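Local atomic coordinates of soluble lytic murein transglycosylase (Pseudomonas aeruginosa, PDB entry 5OHU), a protein that turns over bacterial cell-wall peptidoglycan as a lytic transglycosylase, probably cutting the glycan strands both from their ends and internally. Residues Tyr135-Gly140 / Phe167-Gly172; Lys186-Ala191 / Ser195-Leu200; Ser225-Phe230 / Leu257-Tyr262; Ser494-Ile499 / Ala556-Val561; Gly567-Ala572 / Asn613-Ala618. All blocks are in the same frame, centred on the assembly; numbering follows the deposited sequence.

Contact 1. Residues Tyr135-Gly140 / Phe167-Gly172; sequences YQLGHG and FGLWQG
In the α-helical superhelix of this protein, L137 near the end of helix 126-138 meets L169 on helix 161-172. The two helices run roughly the same way and are also tied by the C130-C163 disulfide; the leucine pair lies about two turns further along from it. The contact is narrow. The CD1 methyl of L137 carries it, reaching L169 CB at 3.7 Å, while the CA atoms of L137 and L169 stay 8.0 Å apart. The two side chains pass alongside one another, pointing opposite ways, so the L137 branch meets the root of L169. In L137 the CG is anti to the carbonyl carbon (chi1 -72°), which helps carry CD1 across to the other helix. The same methyl comes within 4.2 Å of W170 N, over the helix backbone.

Just past L137, H139 turns back on Y135. H139 ND1 donates to Y135 O at 2.9 Å, in the carbonyl plane and on a lone pair, although the N-H...O angle is a bent 138°. The H139 ring also lies against the Y135 side chain, with Y135 CE1 3.4 Å above the centre of the imidazole. Helix 142-153 packs beside the pair: Y146 packs on L137, and W153 meets the rings of F167 and W170. Helices 126-138 and 161-172 therefore pack alongside one another with helix 142-153 against both, an order typical of α-α superhelical folds built from successive antiparallel hairpins.

Contact 2. Residues Lys186-Ala191 / Ser195-Leu200; sequences KLAAEA and SLASHL
Helix segments 186-190 and 195-200 pass A188 against A197 in a nearly antiparallel course, their axes 8.2 Å apart at closest and 157° between directions, with the CA atoms of A188 and A197 only 5.2 Å apart. This is a tight helical hairpin closed by a very short turn. At its centre the methyl of A188 faces the methyl of A197, CB to CB 3.8 Å, and it also lies 3.9 Å from A197 N. Around that centre the leucines supply the bulk. L196 CD2 comes to A188 CB at 3.9 Å; its CG is anti to the backbone N (chi1 178°), which swings the branch back toward the partner helix. L200 CD1 reaches the same methyl more loosely, at 4.4 Å. On the other flank A197 CB rests 4.1 Å from A189 N, so methyl meets helix backbone directly. Helix 208-219 adds to this side, V215 touching A197 and A218 touching A189, while K186 and E190 turn elsewhere to form salt bridges with D239 and R246 of helix 235-251. With alanines at the crossing and no polar group joining the segments, the contact rests on dispersion, the alanine methyls letting the backbones come close and the leucines packing in beside them.

Contact 3. Residues Ser225-Phe230 / Leu257-Tyr262; sequences SQTGRF and LSLLDY
T227 packs onto the ring of Y262, and its side chain accounts for most of the contact between the short 3-10 segment around 227-229 and helix 253-263. CB already lies over the ring rim, 3.5 Å from Y262 CE1. From there the two branches part. The methyl CG2 goes over the ring face, 3.8 Å from the centroid of Y262 and 20° off the ring normal, a CH-π contact; it also meets L259 CD2 at 4.0 Å, so one methyl is shared between an aromatic face and a leucine of the helix. The hydroxyl OG1 sits between the backbone N and the carbonyl carbon (chi1 47°), which turns it toward the phenol end of the ring. It does not reach Y262 OH directly. A water spans the gap, 2.6 Å from T227 OG1 and 2.8 Å from Y262 OH.

Further back, L259 CD1 comes up to S225 N at 4.0 Å, covering the start of the segment, while L248 of helix 235-251 lies against L259 as well. The polar end of S225 faces another way: its OG bonds to K255 NZ and A222 O. Threonine thus serves both sides of its character here, methyl to the ring and hydroxyl to the water, so that a CH-π contact and a water-mediated polar link join the same pair near the surface.

Contact 4. Residues Ser494-Ile499 / Ala556-Val561; sequences SWIFAI and AYLSQV
One face of the W495 indole takes the branched end of L558, with I499 CG1 further along the same face. L558 CD1 lies 3.4 Å from W495 CH2 and 3.8 Å from the centroid of the six-membered ring, 27° off its normal, a CH-π contact in which the methyl is offset toward the rim. W495 CZ3 is 3.7 Å from L558 CG, so the leucine branch point follows the ring as well as its tip. At the pyrrole end, NE1 donates to S573 OG of helix 569-578, which fixes the rotation of the indole. The ring of H562, of the same helix as L558, also meets the indole, with planes at about 50°.

These residues belong to the transglycosylase SLT domain, which has a lysozyme-like fold. Helix segments 494-499 and 556-561 pass at 109° between their N-to-C directions, with the axes 11.6 Å apart at closest, a separation spanned by large side chains rather than by backbone contact. L558 is the one residue that bridges them. Its second methyl, CD2, turns to the isoleucines of helix 493-504: 4.1 Å to I499 CG1 and 4.2 Å to I496 CG1. L558 thus straddles the indole and the two isoleucines. Next to it along the helix, S559 OG turns back to its own helix and donates to A556 O at 2.7 Å; that oxygen also accepts from Q560 N.

Contact 5. Residues Gly567-Ala572 / Asn613-Ala618; sequences GNRVLA and NVLSYA
R569 NH1 donates to a water at 2.8 Å, and that water probably donates in turn to L615 O, also at 2.8 Å, though it has more acceptors in reach than protons to give; the arginine is thus linked to the backbone of helix 605-624. The guanidinium also meets apolar side chains of that helix. L615 CD2 sits over one face, 3.6 Å from R569 NH2, while A618 CB lies at the edge in plane, 3.8 Å from R569 NH1. A bend at chi3 (-34°) lets the arginine chain turn its flat end toward them. The charge is met outside the two segments, by E636 at NE, and NH2 also donates to I631 O; these partners fix how the plane is turned. V570 CG2 meets L615 CD1 at 3.9 Å, the side chains crossing at about a right angle. The start of helix 569-578 is fixed by N568 as N-cap: its OD1 accepts from L571 N at 3.1 Å, and weakly from V570 N. Helix 569-578 and helix 605-624 are thus joined here through R569, V570, L615 and A618, with I599 of helix 595-600 touching both V570 and L615, and F639 of strand 638-639 beside N568.

Overall arrangement
Contacts 1 to 3 follow one another along the helical superhelix, whereas contacts 4 and 5 lie on the far side of the chain's centre from contacts 1 and 2. Contacts 4 and 5 have centres about 9 Å apart and touch, W495 packing on A572; helices 547-564 and 569-578 are consecutive. Contacts 1 and 2 are linked in the same way by helices 161-172 and 178-190, though their nearest atoms stay about 8 Å apart. Contacts 1, 2 and 4 are buried and apolar, contact 2 having the closest backbones and contact 4 burying the most surface (204 Å²). Contact 5 is buried too, contact 3 only partly; each adds a bridging water, but only contact 5 involves a charged group.

Contact 1. Residues Tyr135-Gly140 / Phe167-Gly172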
# COMPACT_ATOMS: atom_id res chain seq x y z
N TYR A 135 -26.85 9.83 -17.74
CA TYR A 135 -28.18 9.26 -17.57
C TYR A 135 -29.01 10.10 -16.60
O TYR A 135 -30.20 10.36 -16.84
CB TYR A 135 -28.09 7.82 -17.07
CG TYR A 135 -29.42 7.29 -16.59
CD1 TYR A 135 -30.31 6.69 -17.48
CD2 TYR A 135 -29.80 7.41 -15.26
CE1 TYR A 135 -31.52 6.23 -17.06
CE2 TYR A 135 -31.02 6.94 -14.82
CZ TYR A 135 -31.87 6.36 -15.73
OH TYR A 135 -33.09 5.87 -15.32
N GLN A 136 -28.42 10.48 -15.47
CA GLN A 136 -29.17 11.28 -14.50
C GLN A 136 -29.59 12.61 -15.10
O GLN A 136 -30.73 13.04 -14.91
CB GLN A 136 -28.35 11.48 -13.23
CG GLN A 136 -28.03 10.19 -12.51
CD GLN A 136 -27.07 10.36 -11.36
OE1 GLN A 136 -27.34 9.89 -10.25
NE2 GLN A 136 -25.95 11.04 -11.60
N LEU A 137 -28.70 13.27 -15.86
CA LEU A 137 -29.07 14.57 -16.42
C LEU A 137 -30.23 14.44 -17.40
O LEU A 137 -31.14 15.28 -17.40
CB LEU A 137 -27.87 15.24 -17.09
CG LEU A 137 -26.80 15.77 -16.14
CD1 LEU A 137 -25.83 16.66 -16.88
CD2 LEU A 137 -27.47 16.50 -15.02
N GLY A 138 -30.23 13.40 -18.22
CA GLY A 138 -31.32 13.25 -19.17
C GLY A 138 -32.53 12.47 -18.70
O GLY A 138 -33.44 12.24 -19.51
N HIS A 139 -32.60 12.05 -17.44
CA HIS A 139 -33.74 11.25 -16.99
C HIS A 139 -34.30 11.78 -15.68
O HIS A 139 -34.62 11.01 -14.77
CB HIS A 139 -33.37 9.77 -16.85
CG HIS A 139 -33.12 9.09 -18.15
ND1 HIS A 139 -31.95 9.26 -18.86
CD2 HIS A 139 -33.89 8.25 -18.88
CE1 HIS A 139 -32.01 8.54 -19.97
NE2 HIS A 139 -33.17 7.92 -20.01
N GLY A 140 -34.43 13.10 -15.57
CA GLY A 140 -35.09 13.70 -14.42
C GLY A 140 -34.37 13.54 -13.10
O GLY A 140 -35.01 13.57 -12.04
N PHE A 167 -19.32 16.91 -18.39
CA PHE A 167 -18.95 18.27 -18.03
C PHE A 167 -19.55 19.27 -19.01
O PHE A 167 -20.04 20.32 -18.61
CB PHE A 167 -17.42 18.42 -18.01
CG PHE A 167 -16.72 17.51 -17.02
CD1 PHE A 167 -17.41 16.98 -15.92
CD2 PHE A 167 -15.37 17.18 -17.20
CE1 PHE A 167 -16.77 16.13 -15.02
CE2 PHE A 167 -14.72 16.36 -16.32
CZ PHE A 167 -15.41 15.82 -15.21
N GLY A 168 -19.50 18.94 -20.31
CA GLY A 168 -20.18 19.75 -21.32
C GLY A 168 -21.66 19.96 -21.02
O GLY A 168 -22.18 21.07 -21.12
N LEU A 169 -22.37 18.88 -20.69
CA LEU A 169 -23.78 19.04 -20.35
C LEU A 169 -23.94 19.89 -19.10
O LEU A 169 -24.82 20.76 -19.03
CB LEU A 169 -24.44 17.68 -20.13
CG LEU A 169 -24.50 16.81 -21.37
CD1 LEU A 169 -24.94 15.41 -20.95
CD2 LEU A 169 -25.47 17.42 -22.38
N TRP A 170 -23.08 19.65 -18.12
CA TRP A 170 -23.11 20.36 -16.85
C TRP A 170 -22.80 21.84 -17.05
O TRP A 170 -23.50 22.71 -16.52
CB TRP A 170 -22.10 19.68 -15.94
CG TRP A 170 -22.00 20.09 -14.54
CD1 TRP A 170 -23.00 20.14 -13.61
CD2 TRP A 170 -20.79 20.42 -13.86
NE1 TRP A 170 -22.47 20.52 -12.39
CE2 TRP A 170 -21.12 20.70 -12.53
CE3 TRP A 170 -19.45 20.53 -14.27
CZ2 TRP A 170 -20.17 21.08 -11.59
CZ3 TRP A 170 -18.51 20.90 -13.33
CH2 TRP A 170 -18.87 21.17 -12.00
N GLN A 171 -21.76 22.14 -17.82
CA GLN A 171 -21.47 23.52 -18.19
C GLN A 171 -22.61 24.14 -18.99
O GLN A 171 -22.93 25.32 -18.81
CB GLN A 171 -20.17 23.57 -19.00
CG GLN A 171 -19.77 24.94 -19.49
CD GLN A 171 -18.51 24.89 -20.33
OE1 GLN A 171 -18.33 23.98 -21.14
NE2 GLN A 171 -17.62 25.85 -20.12
N GLY A 172 -23.23 23.36 -19.88
CA GLY A 172 -24.34 23.87 -20.66
C GLY A 172 -25.53 24.27 -19.81
O GLY A 172 -26.31 25.14 -20.20

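Contact 2. Residues Lys186-Ala191 / Ser195-Leu200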
# COMPACT_ATOMS: atom_id res chain seq x y z
N LYS A 186 -6.60 24.07 -8.52
CA LYS A 186 -5.82 23.81 -7.32
C LYS A 186 -5.50 22.32 -7.19
O LYS A 186 -4.34 21.94 -6.94
CB LYS A 186 -6.60 24.34 -6.12
CG LYS A 186 -5.88 24.33 -4.79
CD LYS A 186 -6.72 25.06 -3.73
CE LYS A 186 -6.59 24.40 -2.36
NZ LYS A 186 -7.30 25.17 -1.30
N LEU A 187 -6.51 21.47 -7.41
CA LEU A 187 -6.30 20.02 -7.34
C LEU A 187 -5.31 19.55 -8.39
O LEU A 187 -4.50 18.65 -8.13
CB LEU A 187 -7.63 19.30 -7.51
CG LEU A 187 -8.63 19.58 -6.40
CD1 LEU A 187 -10.01 19.02 -6.73
CD2 LEU A 187 -8.08 18.99 -5.12
N ALA A 188 -5.39 20.12 -9.60
CA ALA A 188 -4.46 19.73 -10.65
C ALA A 188 -3.05 20.16 -10.29
O ALA A 188 -2.08 19.43 -10.55
CB ALA A 188 -4.89 20.34 -11.99
N ALA A 189 -2.91 21.35 -9.69
CA ALA A 189 -1.59 21.82 -9.29
C ALA A 189 -1.03 20.95 -8.17
O ALA A 189 0.16 20.63 -8.17
CB ALA A 189 -1.67 23.29 -8.86
N GLU A 190 -1.90 20.53 -7.24
CA GLU A 190 -1.46 19.66 -6.15
C GLU A 190 -0.96 18.32 -6.68
O GLU A 190 0.03 17.78 -6.19
CB GLU A 190 -2.60 19.44 -5.16
CG GLU A 190 -2.89 20.66 -4.28
CD GLU A 190 -4.21 20.57 -3.54
OE1 GLU A 190 -5.01 19.66 -3.86
OE2 GLU A 190 -4.47 21.41 -2.66
N ALA A 191 -1.63 17.77 -7.68
CA ALA A 191 -1.26 16.48 -8.25
C ALA A 191 -0.15 16.60 -9.27
O ALA A 191 0.19 15.60 -9.92
CB ALA A 191 -2.48 15.82 -8.88
N SER A 195 -0.21 20.54 -17.17
CA SER A 195 -0.86 20.78 -18.44
C SER A 195 -2.37 20.94 -18.24
O SER A 195 -2.97 21.90 -18.73
CB SER A 195 -0.54 19.63 -19.40
OG SER A 195 -1.22 19.79 -20.63
N LEU A 196 -2.98 20.03 -17.48
CA LEU A 196 -4.35 20.23 -17.05
C LEU A 196 -4.52 21.58 -16.34
O LEU A 196 -5.38 22.38 -16.72
CB LEU A 196 -4.77 19.08 -16.13
CG LEU A 196 -6.19 19.23 -15.57
CD1 LEU A 196 -7.21 19.45 -16.64
CD2 LEU A 196 -6.56 18.05 -14.67
N ALA A 197 -3.69 21.85 -15.33
CA ALA A 197 -3.84 23.07 -14.53
C ALA A 197 -3.75 24.31 -15.41
O ALA A 197 -4.53 25.26 -15.25
CB ALA A 197 -2.78 23.11 -13.42
N SER A 198 -2.81 24.32 -16.35
CA SER A 198 -2.66 25.47 -17.23
C SER A 198 -3.84 25.61 -18.18
O SER A 198 -4.24 26.73 -18.50
CB SER A 198 -1.35 25.38 -18.02
OG SER A 198 -0.24 25.51 -17.15
N HIS A 199 -4.42 24.49 -18.62
CA HIS A 199 -5.64 24.57 -19.42
C HIS A 199 -6.80 25.12 -18.60
O HIS A 199 -7.56 25.98 -19.08
CB HIS A 199 -5.97 23.19 -19.98
CG HIS A 199 -5.07 22.77 -21.10
ND1 HIS A 199 -4.63 21.48 -21.26
CD2 HIS A 199 -4.53 23.48 -22.12
CE1 HIS A 199 -3.85 21.41 -22.33
NE2 HIS A 199 -3.78 22.61 -22.87
N LEU A 200 -6.96 24.66 -17.36
CA LEU A 200 -7.96 25.27 -16.49
C LEU A 200 -7.67 26.76 -16.28
O LEU A 200 -8.60 27.57 -16.25
CB LEU A 200 -8.02 24.54 -15.14
CG LEU A 200 -8.44 23.07 -15.25
CD1 LEU A 200 -8.23 22.37 -13.93
CD2 LEU A 200 -9.89 22.96 -15.63

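Contact 3. Residues Ser225-Phe230 / Leu257-Tyr262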
# COMPACT_ATOMS: atom_id res chain seq x y z
N SER A 225 9.46 33.21 -1.34
CA SER A 225 10.43 34.06 -0.65
C SER A 225 10.28 35.51 -1.05
O SER A 225 10.71 36.40 -0.31
CB SER A 225 11.86 33.60 -0.98
OG SER A 225 12.10 32.30 -0.46
N GLN A 226 9.72 35.77 -2.24
CA GLN A 226 9.48 37.13 -2.72
C GLN A 226 8.16 37.63 -2.14
O GLN A 226 7.16 37.80 -2.84
CB GLN A 226 9.47 37.17 -4.23
CG GLN A 226 10.76 36.76 -4.92
CD GLN A 226 10.60 36.69 -6.44
OE1 GLN A 226 10.81 35.65 -7.06
NE2 GLN A 226 10.21 37.80 -7.04
N THR A 227 8.17 37.88 -0.82
CA THR A 227 6.94 38.20 -0.10
C THR A 227 6.27 39.43 -0.68
O THR A 227 5.04 39.49 -0.78
CB THR A 227 7.25 38.39 1.38
OG1 THR A 227 8.40 39.24 1.54
CG2 THR A 227 7.52 37.05 2.04
N GLY A 228 7.06 40.42 -1.11
CA GLY A 228 6.51 41.60 -1.75
C GLY A 228 5.62 41.30 -2.94
O GLY A 228 4.74 42.10 -3.27
N ARG A 229 5.84 40.16 -3.61
CA ARG A 229 5.08 39.83 -4.81
C ARG A 229 3.78 39.09 -4.49
O ARG A 229 2.89 39.04 -5.33
CB ARG A 229 5.94 38.98 -5.75
CG ARG A 229 5.57 39.03 -7.23
CD ARG A 229 4.69 37.84 -7.62
NE ARG A 229 4.01 37.99 -8.91
CZ ARG A 229 2.83 38.58 -9.08
NH1 ARG A 229 2.19 39.09 -8.04
NH2 ARG A 229 2.28 38.65 -10.29
N PHE A 230 3.66 38.52 -3.29
CA PHE A 230 2.48 37.73 -2.97
C PHE A 230 1.67 38.39 -1.86
O PHE A 230 1.28 37.74 -0.90
CB PHE A 230 2.90 36.31 -2.60
CG PHE A 230 3.54 35.56 -3.73
CD1 PHE A 230 2.77 34.85 -4.65
CD2 PHE A 230 4.91 35.61 -3.91
CE1 PHE A 230 3.35 34.18 -5.69
CE2 PHE A 230 5.50 34.94 -4.96
CZ PHE A 230 4.73 34.22 -5.85
N LEU A 257 8.05 27.35 7.28
CA LEU A 257 7.58 27.90 8.55
C LEU A 257 7.85 29.39 8.65
O LEU A 257 6.98 30.16 9.08
CB LEU A 257 8.23 27.15 9.72
CG LEU A 257 7.75 27.59 11.10
CD1 LEU A 257 6.23 27.52 11.15
CD2 LEU A 257 8.34 26.73 12.19
N SER A 258 9.05 29.83 8.27
CA SER A 258 9.33 31.27 8.26
C SER A 258 8.33 32.01 7.40
O SER A 258 7.91 33.12 7.74
CB SER A 258 10.75 31.55 7.76
OG SER A 258 11.70 31.08 8.67
N LEU A 259 7.97 31.43 6.25
CA LEU A 259 7.11 32.16 5.33
C LEU A 259 5.68 32.19 5.82
O LEU A 259 4.98 33.21 5.66
CB LEU A 259 7.22 31.57 3.93
CG LEU A 259 8.59 31.86 3.32
CD1 LEU A 259 8.76 31.07 2.02
CD2 LEU A 259 8.72 33.36 3.04
N LEU A 260 5.22 31.09 6.41
CA LEU A 260 3.93 31.09 7.10
C LEU A 260 3.90 32.19 8.15
O LEU A 260 2.91 32.92 8.26
CB LEU A 260 3.67 29.73 7.75
CG LEU A 260 2.40 29.66 8.60
CD1 LEU A 260 1.18 29.92 7.73
CD2 LEU A 260 2.28 28.31 9.32
N ASP A 261 5.01 32.36 8.89
CA ASP A 261 5.03 33.38 9.93
C ASP A 261 4.92 34.78 9.33
O ASP A 261 4.35 35.68 9.95
CB ASP A 261 6.31 33.24 10.78
CG ASP A 261 6.29 31.98 11.63
OD1 ASP A 261 5.19 31.41 11.83
OD2 ASP A 261 7.37 31.56 12.11
N TYR A 262 5.43 34.97 8.11
CA TYR A 262 5.21 36.24 7.43
C TYR A 262 3.80 36.34 6.87
O TYR A 262 3.14 37.38 7.02
CB TYR A 262 6.23 36.42 6.30
CG TYR A 262 6.04 37.74 5.58
CD1 TYR A 262 5.09 37.87 4.55
CD2 TYR A 262 6.82 38.85 5.91
CE1 TYR A 262 4.90 39.08 3.91
CE2 TYR A 262 6.66 40.05 5.26
CZ TYR A 262 5.69 40.16 4.26
OH TYR A 262 5.53 41.35 3.62
O HOH W 1 7.70 41.75 1.93

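Contact 4. Residues Ser494-Ile499 / Ala556-Val561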
# COMPACT_ATOMS: atom_id res chain seq x y z
N SER A 494 18.49 -16.96 10.87
CA SER A 494 17.12 -16.50 11.02
C SER A 494 16.91 -15.16 10.34
O SER A 494 15.83 -14.88 9.82
CB SER A 494 16.75 -16.39 12.50
OG SER A 494 17.58 -15.46 13.15
N TRP A 495 17.95 -14.33 10.29
CA TRP A 495 17.82 -13.01 9.68
C TRP A 495 17.57 -13.13 8.18
O TRP A 495 16.72 -12.43 7.63
CB TRP A 495 19.07 -12.19 9.96
CG TRP A 495 18.93 -10.73 9.62
CD1 TRP A 495 17.81 -9.94 9.74
CD2 TRP A 495 19.95 -9.89 9.07
NE1 TRP A 495 18.08 -8.66 9.32
CE2 TRP A 495 19.39 -8.60 8.90
CE3 TRP A 495 21.29 -10.10 8.72
CZ2 TRP A 495 20.12 -7.53 8.38
CZ3 TRP A 495 22.03 -9.03 8.21
CH2 TRP A 495 21.44 -7.75 8.05
N ILE A 496 18.28 -14.05 7.51
CA ILE A 496 18.11 -14.15 6.07
C ILE A 496 16.75 -14.78 5.71
O ILE A 496 16.12 -14.38 4.73
CB ILE A 496 19.30 -14.92 5.47
CG1 ILE A 496 19.35 -14.76 3.96
CG2 ILE A 496 19.23 -16.39 5.80
CD1 ILE A 496 20.60 -15.38 3.36
N PHE A 497 16.28 -15.75 6.49
CA PHE A 497 14.90 -16.21 6.34
C PHE A 497 13.92 -15.04 6.51
O PHE A 497 12.98 -14.89 5.73
CB PHE A 497 14.57 -17.30 7.36
CG PHE A 497 15.10 -18.65 7.00
CD1 PHE A 497 16.44 -18.96 7.20
CD2 PHE A 497 14.25 -19.63 6.52
CE1 PHE A 497 16.92 -20.21 6.89
CE2 PHE A 497 14.73 -20.89 6.21
CZ PHE A 497 16.07 -21.17 6.40
N ALA A 498 14.15 -14.22 7.55
CA ALA A 498 13.29 -13.06 7.80
C ALA A 498 13.29 -12.09 6.63
O ALA A 498 12.24 -11.61 6.20
CB ALA A 498 13.72 -12.35 9.08
N ILE A 499 14.48 -11.75 6.11
CA ILE A 499 14.55 -10.82 5.00
C ILE A 499 13.83 -11.40 3.79
O ILE A 499 13.08 -10.71 3.09
CB ILE A 499 16.03 -10.49 4.69
CG1 ILE A 499 16.62 -9.59 5.79
CG2 ILE A 499 16.20 -9.90 3.27
CD1 ILE A 499 16.33 -8.11 5.62
N ALA A 556 25.24 -12.43 0.22
CA ALA A 556 26.45 -11.64 0.12
C ALA A 556 26.14 -10.15 0.26
O ALA A 556 26.75 -9.45 1.08
CB ALA A 556 27.16 -11.93 -1.20
N TYR A 557 25.19 -9.64 -0.53
CA TYR A 557 24.84 -8.23 -0.42
C TYR A 557 24.37 -7.88 0.99
O TYR A 557 24.79 -6.87 1.56
CB TYR A 557 23.76 -7.87 -1.44
CG TYR A 557 23.29 -6.45 -1.25
CD1 TYR A 557 24.08 -5.39 -1.69
CD2 TYR A 557 22.08 -6.18 -0.62
CE1 TYR A 557 23.67 -4.09 -1.51
CE2 TYR A 557 21.66 -4.88 -0.43
CZ TYR A 557 22.47 -3.84 -0.87
OH TYR A 557 22.07 -2.54 -0.68
N LEU A 558 23.52 -8.72 1.57
CA LEU A 558 23.05 -8.50 2.93
C LEU A 558 24.21 -8.43 3.92
O LEU A 558 24.17 -7.64 4.88
CB LEU A 558 22.07 -9.61 3.31
CG LEU A 558 21.35 -9.55 4.66
CD1 LEU A 558 20.58 -8.25 4.82
CD2 LEU A 558 20.42 -10.74 4.78
N SER A 559 25.26 -9.22 3.70
CA SER A 559 26.39 -9.17 4.63
C SER A 559 27.18 -7.88 4.48
O SER A 559 27.78 -7.41 5.45
CB SER A 559 27.29 -10.39 4.44
OG SER A 559 28.10 -10.24 3.29
N GLN A 560 27.21 -7.30 3.27
CA GLN A 560 27.84 -5.99 3.07
C GLN A 560 27.10 -4.90 3.83
O GLN A 560 27.71 -4.06 4.50
CB GLN A 560 27.87 -5.65 1.58
CG GLN A 560 29.02 -6.27 0.81
CD GLN A 560 29.03 -5.86 -0.66
OE1 GLN A 560 28.01 -5.93 -1.36
NE2 GLN A 560 30.19 -5.42 -1.14
N VAL A 561 25.78 -4.85 3.69
CA VAL A 561 25.02 -3.86 4.45
C VAL A 561 25.22 -4.10 5.94
O VAL A 561 25.38 -3.16 6.73
CB VAL A 561 23.54 -3.89 4.04
CG1 VAL A 561 22.80 -2.83 4.75
CG2 VAL A 561 23.41 -3.67 2.54

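Contact 5. Residues Gly567-Ala572 / Asn613-Ala618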
# COMPACT_ATOMS: atom_id res chain seq x y z
N GLY A 567 27.48 -4.59 11.91
CA GLY A 567 26.81 -5.82 12.27
C GLY A 567 25.51 -5.64 13.02
O GLY A 567 25.06 -6.56 13.70
N ASN A 568 24.90 -4.46 12.91
CA ASN A 568 23.66 -4.15 13.61
C ASN A 568 22.50 -4.44 12.66
O ASN A 568 22.36 -3.77 11.63
CB ASN A 568 23.67 -2.69 14.08
CG ASN A 568 22.39 -2.29 14.81
OD1 ASN A 568 21.28 -2.63 14.40
ND2 ASN A 568 22.54 -1.49 15.87
N ARG A 569 21.65 -5.41 13.02
CA ARG A 569 20.58 -5.87 12.14
C ARG A 569 19.47 -4.84 12.00
O ARG A 569 18.80 -4.79 10.96
CB ARG A 569 19.99 -7.19 12.67
CG ARG A 569 20.83 -8.47 12.48
CD ARG A 569 20.19 -9.60 13.31
NE ARG A 569 19.61 -9.06 14.55
CZ ARG A 569 18.38 -9.32 14.99
NH1 ARG A 569 17.57 -10.07 14.25
NH2 ARG A 569 17.97 -8.76 16.12
N VAL A 570 19.24 -4.04 13.04
CA VAL A 570 18.24 -2.98 12.95
C VAL A 570 18.60 -1.98 11.85
O VAL A 570 17.78 -1.66 10.98
CB VAL A 570 18.09 -2.26 14.30
CG1 VAL A 570 16.98 -1.21 14.21
CG2 VAL A 570 17.78 -3.26 15.42
N LEU A 571 19.82 -1.47 11.90
CA LEU A 571 20.25 -0.51 10.89
C LEU A 571 20.36 -1.17 9.52
O LEU A 571 19.93 -0.61 8.50
CB LEU A 571 21.58 0.11 11.30
CG LEU A 571 21.53 0.80 12.66
CD1 LEU A 571 22.95 1.21 13.09
CD2 LEU A 571 20.62 2.02 12.58
N ALA A 572 20.97 -2.36 9.47
CA ALA A 572 21.16 -3.03 8.18
C ALA A 572 19.82 -3.37 7.53
O ALA A 572 19.67 -3.25 6.30
CB ALA A 572 22.01 -4.28 8.36
N ASN A 613 8.86 -5.78 10.97
CA ASN A 613 8.52 -7.10 10.44
C ASN A 613 9.73 -8.03 10.47
O ASN A 613 9.66 -9.17 10.95
CB ASN A 613 8.01 -7.02 9.00
CG ASN A 613 6.61 -6.45 8.86
OD1 ASN A 613 6.14 -6.21 7.74
ND2 ASN A 613 5.98 -6.12 9.98
N VAL A 614 10.85 -7.58 9.88
CA VAL A 614 12.04 -8.41 9.76
C VAL A 614 12.53 -8.85 11.13
O VAL A 614 12.84 -10.03 11.34
CB VAL A 614 13.14 -7.66 8.99
CG1 VAL A 614 14.48 -8.40 9.09
CG2 VAL A 614 12.73 -7.48 7.50
N LEU A 615 12.60 -7.93 12.09
CA LEU A 615 13.06 -8.32 13.42
C LEU A 615 12.11 -9.33 14.04
O LEU A 615 12.55 -10.30 14.67
CB LEU A 615 13.21 -7.10 14.33
CG LEU A 615 14.33 -6.14 13.93
CD1 LEU A 615 14.27 -4.82 14.74
CD2 LEU A 615 15.70 -6.82 14.10
N SER A 616 10.80 -9.11 13.89
CA SER A 616 9.83 -10.04 14.47
C SER A 616 9.93 -11.40 13.79
O SER A 616 9.87 -12.44 14.46
CB SER A 616 8.41 -9.48 14.33
OG SER A 616 8.25 -8.28 15.09
N TYR A 617 10.09 -11.41 12.47
CA TYR A 617 10.18 -12.67 11.74
C TYR A 617 11.42 -13.45 12.14
O TYR A 617 11.37 -14.68 12.24
CB TYR A 617 10.18 -12.43 10.22
CG TYR A 617 8.91 -11.78 9.66
CD1 TYR A 617 7.74 -11.70 10.42
CD2 TYR A 617 8.90 -11.23 8.38
CE1 TYR A 617 6.59 -11.10 9.90
CE2 TYR A 617 7.77 -10.65 7.86
CZ TYR A 617 6.61 -10.59 8.62
OH TYR A 617 5.49 -10.00 8.09
N ALA A 618 12.53 -12.75 12.39
CA ALA A 618 13.76 -13.43 12.77
C ALA A 618 13.60 -14.14 14.10
O ALA A 618 14.20 -15.19 14.32
CB ALA A 618 14.93 -12.44 12.82
O HOH W 2 15.18 -10.25 15.64